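Local coordinates for ankyrin repeat domain protein (Legionella pneumophila subsp. pneumophila, PDB 6MCA), which is a Legionella effector (AnkH, LegA3) with ankyrin repeats and a cysteine protease-like fold, which interacts with the host LARP7 component of the 7SK snRNP complex, at residues A[165-169]-A[180-184]; A[153-158]-A[190-194]. One frame throughout, in Å; residues are numbered along the deposited sequence. Where two conformers were deposited one is given.

Contact 1: residues A[165-169]-A[180-184]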
ATOM      1  N   LEU A 165      -1.090  10.374  10.085  1.00 38.52           N
ATOM      2  CA  LEU A 165      -0.244  11.555  10.055  1.00 33.94           C
ATOM      3  C   LEU A 165      -0.505  12.377   8.799  1.00 38.21           C
ATOM      4  O   LEU A 165      -0.812  11.842   7.730  1.00 36.62           O
ATOM      5  CB  LEU A 165       1.232  11.160  10.120  1.00 30.39           C
ATOM      6  CG  LEU A 165       1.647  10.304  11.318  1.00 37.21           C
ATOM      7  CD1 LEU A 165       3.135   9.994  11.266  1.00 38.95           C
ATOM      8  CD2 LEU A 165       1.285  10.999  12.620  1.00 38.58           C
ATOM      9  N   GLN A 166      -0.380  13.693   8.940  1.00 44.83           N
ATOM     10  CA  GLN A 166      -0.545  14.625   7.837  1.00 50.10           C
ATOM     11  C   GLN A 166       0.804  15.218   7.450  1.00 44.00           C
ATOM     12  O   GLN A 166       1.713  15.330   8.278  1.00 41.71           O
ATOM     13  CB  GLN A 166      -1.520  15.749   8.203  1.00 35.24           C
ATOM     14  CG  GLN A 166      -2.934  15.277   8.502  1.00 50.28           C
ATOM     15  CD  GLN A 166      -3.923  16.424   8.588  1.00 78.04           C
ATOM     16  OE1 GLN A 166      -3.534  17.591   8.652  1.00 84.79           O
ATOM     17  NE2 GLN A 166      -5.210  16.098   8.589  1.00 89.19           N
ATOM     18  N   GLY A 167       0.926  15.594   6.184  1.00 38.90           N
ATOM     19  CA  GLY A 167       2.139  16.220   5.698  1.00 36.19           C
ATOM     20  C   GLY A 167       3.120  15.225   5.108  1.00 56.45           C
ATOM     21  O   GLY A 167       2.781  14.096   4.742  1.00 47.58           O
ATOM     22  N   ASP A 168       4.369  15.667   5.019  1.00 46.24           N
ATOM     23  CA  ASP A 168       5.447  14.886   4.438  1.00 45.83           C
ATOM     24  C   ASP A 168       6.468  14.508   5.503  1.00 51.45           C
ATOM     25  O   ASP A 168       6.424  14.978   6.644  1.00 44.74           O
ATOM     26  CB  ASP A 168       6.138  15.663   3.309  1.00 65.22           C
ATOM     27  CG  ASP A 168       5.178  16.082   2.214  1.00 89.17           C
ATOM     28  OD1 ASP A 168       4.353  15.245   1.792  1.00 81.42           O
ATOM     29  OD2 ASP A 168       5.254  17.248   1.775  1.00 86.59           O
ATOM     30  N   VAL A 169       7.391  13.634   5.110  1.00 42.26           N
ATOM     31  CA  VAL A 169       8.569  13.327   5.916  1.00 40.05           C
ATOM     32  C   VAL A 169       9.664  12.848   4.975  1.00 36.35           C
ATOM     33  O   VAL A 169       9.393  12.239   3.940  1.00 40.14           O
ATOM     34  CB  VAL A 169       8.273  12.285   7.022  1.00 45.43           C
ATOM     35  CG1 VAL A 169       8.248  10.872   6.452  1.00 37.98           C
ATOM     36  CG2 VAL A 169       9.294  12.399   8.147  1.00 45.69           C
ATOM     37  N   GLU A 180      11.503  12.987  -0.281  1.00 46.59           N
ATOM     38  CA  GLU A 180      10.234  13.255   0.376  1.00 47.86           C
ATOM     39  C   GLU A 180       9.288  12.069   0.239  1.00 39.92           C
ATOM     40  O   GLU A 180       9.284  11.360  -0.772  1.00 51.60           O
ATOM     41  CB  GLU A 180       9.582  14.510  -0.203  1.00 41.55           C
ATOM     42  CG  GLU A 180      10.031  15.804   0.459  1.00 92.16           C
ATOM     43  CD  GLU A 180       8.908  16.815   0.586  1.00 96.86           C
ATOM     44  OE1 GLU A 180       7.820  16.574   0.021  1.00 83.54           O
ATOM     45  OE2 GLU A 180       9.114  17.852   1.252  1.00 91.72           O
ATOM     46  N   LEU A 181       8.476  11.867   1.272  1.00 43.48           N
ATOM     47  CA  LEU A 181       7.482  10.807   1.324  1.00 43.22           C
ATOM     48  C   LEU A 181       6.199  11.410   1.867  1.00 43.22           C
ATOM     49  O   LEU A 181       6.214  12.077   2.909  1.00 48.89           O
ATOM     50  CB  LEU A 181       7.956   9.645   2.209  1.00 43.30           C
ATOM     51  CG  LEU A 181       6.997   8.485   2.494  1.00 52.87           C
ATOM     52  CD1 LEU A 181       7.765   7.178   2.531  1.00 38.48           C
ATOM     53  CD2 LEU A 181       6.247   8.687   3.806  1.00 38.00           C
ATOM     54  N   ASP A 182       5.097  11.176   1.160  1.00 41.46           N
ATOM     55  CA  ASP A 182       3.803  11.752   1.506  1.00 46.08           C
ATOM     56  C   ASP A 182       3.077  10.800   2.452  1.00 37.50           C
ATOM     57  O   ASP A 182       2.713   9.685   2.063  1.00 43.37           O
ATOM     58  CB  ASP A 182       2.986  12.013   0.243  1.00 40.36           C
ATOM     59  CG  ASP A 182       1.683  12.733   0.526  1.00 39.37           C
ATOM     60  OD1 ASP A 182       1.504  13.231   1.658  1.00 49.16           O
ATOM     61  OD2 ASP A 182       0.835  12.802  -0.389  1.00 45.38           O
ATOM     62  N   TYR A 183       2.871  11.244   3.695  1.00 32.26           N
ATOM     63  CA  TYR A 183       2.128  10.442   4.663  1.00 33.65           C
ATOM     64  C   TYR A 183       0.717  10.137   4.179  1.00 42.09           C
ATOM     65  O   TYR A 183       0.166   9.077   4.497  1.00 43.59           O
ATOM     66  CB  TYR A 183       2.059  11.170   6.007  1.00 32.32           C
ATOM     67  CG  TYR A 183       3.275  11.012   6.892  1.00 39.45           C
ATOM     68  CD1 TYR A 183       3.992   9.824   6.923  1.00 30.16           C
ATOM     69  CD2 TYR A 183       3.696  12.054   7.709  1.00 43.70           C
ATOM     70  CE1 TYR A 183       5.099   9.681   7.741  1.00 33.37           C
ATOM     71  CE2 TYR A 183       4.800  11.920   8.527  1.00 44.44           C
ATOM     72  CZ  TYR A 183       5.498  10.733   8.540  1.00 39.01           C
ATOM     73  OH  TYR A 183       6.598  10.599   9.354  1.00 44.75           O
ATOM     74  N   GLU A 184       0.119  11.049   3.414  1.00 39.89           N
ATOM     75  CA  GLU A 184      -1.282  10.952   3.030  1.00 38.99           C
ATOM     76  C   GLU A 184      -1.495  10.321   1.661  1.00 36.27           C
ATOM     77  O   GLU A 184      -2.643  10.055   1.293  1.00 38.48           O
ATOM     78  CB  GLU A 184      -1.924  12.345   3.055  1.00 38.59           C
ATOM     79  CG  GLU A 184      -1.551  13.164   4.282  1.00 53.12           C
ATOM     80  CD  GLU A 184      -2.039  14.597   4.204  1.00 58.94           C
ATOM     81  OE1 GLU A 184      -3.270  14.809   4.182  1.00 62.17           O
ATOM     82  OE2 GLU A 184      -1.191  15.514   4.166  1.00 59.45           O
TER

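Contact 2: residues A[153-158]-A[190-194]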
ATOM      1  N   PHE A 153      10.982   2.921   3.697  1.00 34.51           N
ATOM      2  CA  PHE A 153       9.790   3.352   2.972  1.00 31.72           C
ATOM      3  C   PHE A 153       8.548   2.647   3.504  1.00 32.86           C
ATOM      4  O   PHE A 153       7.527   3.289   3.787  1.00 26.20           O
ATOM      5  CB  PHE A 153       9.954   3.092   1.473  1.00 30.94           C
ATOM      6  CG  PHE A 153       8.728   3.420   0.662  1.00 32.09           C
ATOM      7  CD1 PHE A 153       8.529   4.699   0.171  1.00 36.40           C
ATOM      8  CD2 PHE A 153       7.775   2.450   0.392  1.00 31.26           C
ATOM      9  CE1 PHE A 153       7.402   5.007  -0.570  1.00 31.39           C
ATOM     10  CE2 PHE A 153       6.645   2.752  -0.347  1.00 33.27           C
ATOM     11  CZ  PHE A 153       6.460   4.031  -0.830  1.00 35.79           C
ATOM     12  N   ILE A 154       8.620   1.319   3.642  1.00 25.95           N
ATOM     13  CA  ILE A 154       7.470   0.554   4.119  1.00 20.88           C
ATOM     14  C   ILE A 154       7.059   1.022   5.508  1.00 32.01           C
ATOM     15  O   ILE A 154       5.875   1.255   5.780  1.00 35.51           O
ATOM     16  CB  ILE A 154       7.787  -0.953   4.105  1.00 32.18           C
ATOM     17  CG1 ILE A 154       8.003  -1.441   2.671  1.00 24.50           C
ATOM     18  CG2 ILE A 154       6.673  -1.739   4.787  1.00 14.82           C
ATOM     19  CD1 ILE A 154       8.622  -2.821   2.585  1.00 25.77           C
ATOM     20  N   ASN A 155       8.036   1.180   6.406  1.00 33.22           N
ATOM     21  CA  ASN A 155       7.723   1.564   7.778  1.00 25.56           C
ATOM     22  C   ASN A 155       7.142   2.971   7.847  1.00 30.11           C
ATOM     23  O   ASN A 155       6.181   3.212   8.586  1.00 26.72           O
ATOM     24  CB  ASN A 155       8.975   1.454   8.649  1.00 27.36           C
ATOM     25  CG  ASN A 155       8.773   2.028  10.036  1.00 30.57           C
ATOM     26  OD1 ASN A 155       8.231   1.366  10.923  1.00 40.35           O
ATOM     27  ND2 ASN A 155       9.211   3.265  10.234  1.00 36.20           N
ATOM     28  N   ALA A 156       7.703   3.912   7.082  1.00 26.85           N
ATOM     29  CA  ALA A 156       7.199   5.280   7.105  1.00 26.24           C
ATOM     30  C   ALA A 156       5.779   5.353   6.560  1.00 26.26           C
ATOM     31  O   ALA A 156       4.925   6.042   7.132  1.00 30.19           O
ATOM     32  CB  ALA A 156       8.129   6.197   6.311  1.00 33.02           C
ATOM     33  N   LYS A 157       5.503   4.647   5.459  1.00 26.93           N
ATOM     34  CA  LYS A 157       4.146   4.640   4.919  1.00 30.07           C
ATOM     35  C   LYS A 157       3.168   4.007   5.901  1.00 30.97           C
ATOM     36  O   LYS A 157       2.072   4.540   6.131  1.00 32.12           O
ATOM     37  CB  LYS A 157       4.118   3.898   3.582  1.00 26.01           C
ATOM     38  CG  LYS A 157       4.801   4.634   2.442  1.00 25.94           C
ATOM     39  CD  LYS A 157       4.075   5.922   2.096  1.00 36.14           C
ATOM     40  CE  LYS A 157       2.660   5.647   1.612  1.00 31.31           C
ATOM     41  NZ  LYS A 157       1.873   6.903   1.481  1.00 40.47           N
ATOM     42  N   LEU A 158       3.553   2.876   6.501  1.00 33.87           N
ATOM     43  CA  LEU A 158       2.669   2.201   7.445  1.00 32.74           C
ATOM     44  C   LEU A 158       2.394   3.071   8.663  1.00 33.60           C
ATOM     45  O   LEU A 158       1.270   3.094   9.175  1.00 29.25           O
ATOM     46  CB  LEU A 158       3.278   0.862   7.862  1.00 27.29           C
ATOM     47  CG  LEU A 158       2.429  -0.020   8.778  1.00 32.59           C
ATOM     48  CD1 LEU A 158       1.105  -0.362   8.113  1.00 28.78           C
ATOM     49  CD2 LEU A 158       3.185  -1.283   9.152  1.00 28.31           C
ATOM     50  N   PHE A 190       0.396  -1.353  -3.020  1.00 23.36           N
ATOM     51  CA  PHE A 190       1.196  -1.293  -1.804  1.00 27.10           C
ATOM     52  C   PHE A 190       0.341  -1.562  -0.574  1.00 29.54           C
ATOM     53  O   PHE A 190       0.757  -2.295   0.329  1.00 29.93           O
ATOM     54  CB  PHE A 190       1.879   0.071  -1.696  1.00 23.38           C
ATOM     55  CG  PHE A 190       2.553   0.314  -0.373  1.00 25.61           C
ATOM     56  CD1 PHE A 190       3.831  -0.163  -0.134  1.00 30.26           C
ATOM     57  CD2 PHE A 190       1.911   1.027   0.628  1.00 30.17           C
ATOM     58  CE1 PHE A 190       4.456   0.061   1.078  1.00 23.87           C
ATOM     59  CE2 PHE A 190       2.529   1.251   1.843  1.00 37.77           C
ATOM     60  CZ  PHE A 190       3.805   0.768   2.068  1.00 32.59           C
ATOM     61  N   THR A 191      -0.858  -0.975  -0.524  1.00 25.06           N
ATOM     62  CA  THR A 191      -1.726  -1.160   0.634  1.00 16.17           C
ATOM     63  C   THR A 191      -2.157  -2.616   0.775  1.00 28.22           C
ATOM     64  O   THR A 191      -2.146  -3.167   1.881  1.00 21.91           O
ATOM     65  CB  THR A 191      -2.948  -0.245   0.531  1.00 31.47           C
ATOM     66  OG1 THR A 191      -2.535   1.120   0.671  1.00 31.59           O
ATOM     67  CG2 THR A 191      -3.955  -0.569   1.622  1.00 20.29           C
ATOM     68  N   VAL A 192      -2.531  -3.257  -0.333  1.00 19.07           N
ATOM     69  CA  VAL A 192      -2.932  -4.662  -0.280  1.00 21.40           C
ATOM     70  C   VAL A 192      -1.781  -5.523   0.230  1.00 25.41           C
ATOM     71  O   VAL A 192      -1.954  -6.369   1.123  1.00 27.31           O
ATOM     72  CB  VAL A 192      -3.419  -5.132  -1.663  1.00 31.36           C
ATOM     73  CG1 VAL A 192      -3.755  -6.614  -1.634  1.00 25.36           C
ATOM     74  CG2 VAL A 192      -4.623  -4.318  -2.107  1.00 27.03           C
ATOM     75  N   ALA A 193      -0.584  -5.306  -0.321  1.00 27.23           N
ATOM     76  CA  ALA A 193       0.574  -6.093   0.093  1.00 36.87           C
ATOM     77  C   ALA A 193       0.888  -5.887   1.573  1.00 26.42           C
ATOM     78  O   ALA A 193       1.127  -6.857   2.308  1.00 30.64           O
ATOM     79  CB  ALA A 193       1.784  -5.740  -0.771  1.00 27.45           C
ATOM     80  N   VAL A 194       0.875  -4.633   2.030  0.77 22.69           N
ATOM     81  CA  VAL A 194       1.242  -4.353   3.412  0.77 25.92           C
ATOM     82  C   VAL A 194       0.172  -4.859   4.372  0.77 27.54           C
ATOM     83  O   VAL A 194       0.489  -5.283   5.487  0.77 29.02           O
ATOM     84  CB  VAL A 194       1.532  -2.849   3.594  0.77 26.97           C
ATOM     85  CG1 VAL A 194       0.262  -2.067   3.904  0.77 26.19           C
ATOM     86  CG2 VAL A 194       2.575  -2.638   4.681  0.77 31.08           C
TER

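Contact 1: residues A[165-169]-A[180-184]
Tyr183 lies with one ring face against Leu165 and reaches Val169 with its far end, and this aromatic side chain carries the apolar half of the contact. Over the ring, Leu165 CD1 stands 3.9 Å from the centroid of Tyr183 and 19° off the normal, which qualifies as a CH-pi contact; Leu165 CB meets CD2 on the same ring. Because CG of Leu165 is anti to its carbonyl carbon (chi1 -56°), with CD1 extended beyond it, the leucine runs along the ring from CB at one rim to CD1 near the phenol end. There Val169 takes over, its CG1 3.5 Å from Tyr183 CZ. The ring edge receives Gln166 O, close to its plane. Helix 404-421 adds Ile413, which touches both Tyr183 and Val169.

The carboxylates of Asp168 and Asp182 share the other side of the strand pair. Their planes are steeply inclined to each other, and Asp168 OD1 lies 3.5 Å from Asp182 OD1, while Glu180 OE1 is also near Asp168 OD2; such a cluster of acceptors would probably favour proton uptake or cations. Asp182 OD1 accepts from Glu184 N, which approaches from well above the carboxylate plane, forming an Asx turn just where the strand ends at Asp182. Glu184 then reaches back: its OE2 accepts from Gly167 N at 2.9 Å, nearly straight at 168°, though from above the carboxylate plane.

Backbone bonds set the register. Val169 N to Leu181 O (2.9 Å) and Leu181 N to Val169 O (2.8 Å) define an antiparallel hydrogen-bonded pair, next to the non-hydrogen-bonded pair Asp168-Asp182, and Tyr183 N to Gly167 O (3.0 Å) continues the pairing past the strand end. This is the open end of a two-stranded beta hairpin, 168-172 with 178-182.

Contact 2: residues A[153-158]-A[190-194]
The Phe153 ring turns its edge toward the face of Phe190 in an offset edge-to-face pair, with centroids 5.5 Å apart and planes at 74°. The closest carbons are Phe153 CE2 and Phe190 CE1, at 3.8 Å. One face of Phe153 is covered within its own helix by Lys157 CG, 3.7 Å above the plane and displaced toward the rim. At the edge of Phe190, near its plane, lies Ile154 CG1, whereas Lys157 CB comes in obliquely, 3.5 Å from Phe190 CZ. Phe190 gets there because its CG is anti to the backbone N (chi1 171°), which carries the ring across to the other helix.

Lys157 contributes only its aliphatic root here: the chain bends at chi2 and chi3, and NZ is hydrogen-bonded to the carbonyl of Gly185. One turn beyond Phe190, in the conformer given, Val194 CG2 lies 4.2 Å from Ile154 CG2 and more loosely against Leu158 CD1. Trp349 touches Leu158 and Val194, and Leu130 of helix 126-131 touches Ile154 and Phe190.

The segment axes stay 11.7 Å apart and cross at -96°, so the gap is bridged mainly by the Phe190 ring: a nearly perpendicular helix-helix packing, joining helices 147-162 and 188-202 in the buried interior.

In the fold
The hairpin of contact 1 is the connection between the two helices of contact 2: helix 147-162 leads into strand 168-172, and strand 178-182 leads into helix 188-202. The contact centres are 13 Å apart, yet the two touch directly. Asp182 O and Lys157 NZ are 3.0 Å apart, a probable hydrogen bond, and Leu181 CD1 packs against Phe153 CD1 at 3.5 Å. Leu181 thus faces helix 147-162 from the hairpin while Phe190 packs on it from helix 188-202, so helix 147-162, a partner in contact 2, also touches the hairpin of contact 1. A tartaric acid molecule, probably from the crystallisation liquor, lies about 5 Å from the Phe190 side chain.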